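Local coordinates for protein putative mandelate racemase (Bordetella bronchiseptica, PDB 3OZY) that is of unknown function but binds magnesium and, as an enolase-superfamily member, probably abstracts a proton next to the carboxylate of its substrate, at residues A[326-331]-A[351-356]. Sequence-based numbering, arbitrary orientation.
Sequences AMFEWD and GLVQPP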
loop_
_atom_site.group_PDB
_atom_site.type_symbol
_atom_site.label_atom_id
_atom_site.label_comp_id
_atom_site.label_asym_id
_atom_site.label_seq_id
_atom_site.Cartn_x
_atom_site.Cartn_y
_atom_site.Cartn_z
ATOM N N ALA A 326 6.623 -12.460 -25.866
ATOM C CA ALA A 326 5.398 -11.672 -25.815
ATOM C C ALA A 326 4.183 -12.504 -25.415
ATOM O O ALA A 326 3.945 -13.572 -25.978
ATOM C CB ALA A 326 5.147 -11.005 -27.163
ATOM N N MET A 327 3.426 -12.008 -24.445
ATOM C CA MET A 327 2.146 -12.605 -24.082
ATOM C C MET A 327 1.322 -11.439 -23.556
ATOM O O MET A 327 1.145 -11.262 -22.345
ATOM C CB MET A 327 2.329 -13.713 -23.038
ATOM C CG MET A 327 1.049 -14.494 -22.701
ATOM S SD MET A 327 0.180 -15.189 -24.128
ATOM C CE MET A 327 1.278 -16.540 -24.546
ATOM N N PHE A 328 0.865 -10.616 -24.494
ATOM C CA PHE A 328 0.422 -9.265 -24.189
ATOM C C PHE A 328 -1.070 -9.193 -23.914
ATOM O O PHE A 328 -1.888 -9.493 -24.785
ATOM C CB PHE A 328 0.771 -8.304 -25.327
ATOM C CG PHE A 328 0.443 -6.884 -25.003
ATOM C CD1 PHE A 328 1.245 -6.179 -24.125
ATOM C CD2 PHE A 328 -0.688 -6.270 -25.515
ATOM C CE1 PHE A 328 0.950 -4.878 -23.778
ATOM C CE2 PHE A 328 -0.989 -4.963 -25.174
ATOM C CZ PHE A 328 -0.169 -4.267 -24.303
ATOM N N GLU A 329 -1.428 -8.771 -22.702
ATOM C CA GLU A 329 -2.825 -8.752 -22.275
ATOM C C GLU A 329 -3.664 -7.731 -23.044
ATOM O O GLU A 329 -3.334 -6.547 -23.085
ATOM C CB GLU A 329 -2.921 -8.480 -20.769
ATOM C CG GLU A 329 -4.350 -8.511 -20.261
ATOM C CD GLU A 329 -4.457 -8.499 -18.748
ATOM O OE1 GLU A 329 -3.616 -7.861 -18.068
ATOM O OE2 GLU A 329 -5.408 -9.118 -18.221
ATOM N N TRP A 330 -4.761 -8.202 -23.640
ATOM C CA TRP A 330 -5.690 -7.321 -24.341
ATOM C C TRP A 330 -7.127 -7.549 -23.874
ATOM O O TRP A 330 -7.737 -8.571 -24.188
ATOM C CB TRP A 330 -5.591 -7.481 -25.870
ATOM C CG TRP A 330 -6.245 -6.318 -26.553
ATOM C CD1 TRP A 330 -7.586 -6.095 -26.682
ATOM C CD2 TRP A 330 -5.588 -5.188 -27.143
ATOM N NE1 TRP A 330 -7.803 -4.893 -27.315
ATOM C CE2 TRP A 330 -6.594 -4.323 -27.620
ATOM C CE3 TRP A 330 -4.248 -4.833 -27.331
ATOM C CZ2 TRP A 330 -6.301 -3.117 -28.263
ATOM C CZ3 TRP A 330 -3.957 -3.643 -27.975
ATOM C CH2 TRP A 330 -4.982 -2.795 -28.428
ATOM N N ASP A 331 -7.657 -6.576 -23.142
ATOM C CA ASP A 331 -9.028 -6.589 -22.621
ATOM C C ASP A 331 -10.040 -6.695 -23.759
ATOM O O ASP A 331 -10.141 -5.775 -24.581
ATOM C CB ASP A 331 -9.234 -5.261 -21.866
ATOM C CG ASP A 331 -10.607 -5.097 -21.218
ATOM O OD1 ASP A 331 -11.527 -5.914 -21.421
ATOM O OD2 ASP A 331 -10.748 -4.096 -20.474
ATOM N N GLY A 351 -1.998 -12.742 -35.216
ATOM C CA GLY A 351 -2.021 -12.815 -33.763
ATOM C C GLY A 351 -1.239 -11.723 -33.055
ATOM O O GLY A 351 -1.173 -11.714 -31.820
ATOM N N LEU A 352 -0.665 -10.798 -33.824
ATOM C CA LEU A 352 0.211 -9.758 -33.285
ATOM C C LEU A 352 -0.421 -8.375 -33.342
ATOM O O LEU A 352 -1.174 -8.064 -34.271
ATOM C CB LEU A 352 1.517 -9.709 -34.071
ATOM C CG LEU A 352 2.215 -11.025 -34.390
ATOM C CD1 LEU A 352 3.522 -10.715 -35.114
ATOM C CD2 LEU A 352 2.472 -11.855 -33.131
ATOM N N VAL A 353 -0.096 -7.538 -32.356
ATOM C CA VAL A 353 -0.448 -6.120 -32.390
ATOM C C VAL A 353 0.828 -5.287 -32.538
ATOM O O VAL A 353 1.926 -5.753 -32.234
ATOM C CB VAL A 353 -1.218 -5.672 -31.118
ATOM C CG1 VAL A 353 -2.534 -6.432 -30.986
ATOM C CG2 VAL A 353 -0.368 -5.879 -29.873
ATOM N N GLN A 354 0.678 -4.055 -33.009
ATOM C CA GLN A 354 1.806 -3.133 -33.100
ATOM C C GLN A 354 1.566 -1.960 -32.168
ATOM O O GLN A 354 0.427 -1.534 -31.986
ATOM C CB GLN A 354 1.983 -2.619 -34.532
ATOM C CG GLN A 354 2.439 -3.676 -35.543
ATOM C CD GLN A 354 3.909 -4.046 -35.410
ATOM O OE1 GLN A 354 4.632 -3.512 -34.561
ATOM N NE2 GLN A 354 4.359 -4.968 -36.253
ATOM N N PRO A 355 2.638 -1.424 -31.568
ATOM C CA PRO A 355 2.454 -0.248 -30.717
ATOM C C PRO A 355 1.987 0.950 -31.543
ATOM O O PRO A 355 2.228 0.983 -32.747
ATOM C CB PRO A 355 3.863 0.003 -30.155
ATOM C CG PRO A 355 4.786 -0.651 -31.122
ATOM C CD PRO A 355 4.045 -1.858 -31.629
ATOM N N PRO A 356 1.313 1.914 -30.902
ATOM C CA PRO A 356 0.940 3.157 -31.585
ATOM C C PRO A 356 2.183 3.839 -32.148
ATOM O O PRO A 356 3.258 3.766 -31.548
ATOM C CB PRO A 356 0.328 4.003 -30.462
ATOM C CG PRO A 356 -0.097 3.012 -29.418
ATOM C CD PRO A 356 0.936 1.927 -29.479
#
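The two methyls of Val353 divide between two aromatic rings: CG1 approaches Trp330 CE3 at 4.3 Å, on the benzene half of the indole, and CG2 lies 4.4 Å from Phe328 CD2. Both approaches are oblique to the rings. With chi1 at -61° the methyls straddle the valine's backbone N, so each is turned to a different ring. The rings also meet each other, Trp330 CE3 lying in the plane of the Phe328 ring at its edge, 3.9 Å from Phe328 CE2. Both aromatic side chains extend with CG roughly anti to the backbone N (chi1 -175° in Phe328 and -164° in Trp330), reaching toward Val353 from a strand whose CA atoms come no nearer than 8.8 Å, between Phe328 and Val353. Strand 328-331 closes the modified TIM barrel of the enolase superfamily, pairing in parallel with strand 139-146, against which 352-353 runs antiparallel. Phe328 and Trp330 thus belong to the outer layer of the barrel, where helix 309-321 packs on them through Leu316 and Val319 for the phenylalanine and Val312 for the tryptophan. Between them in sequence, Glu329 faces the other way, its carboxylate salt-bridged to Lys171 and hydrogen-bonded to Ser144.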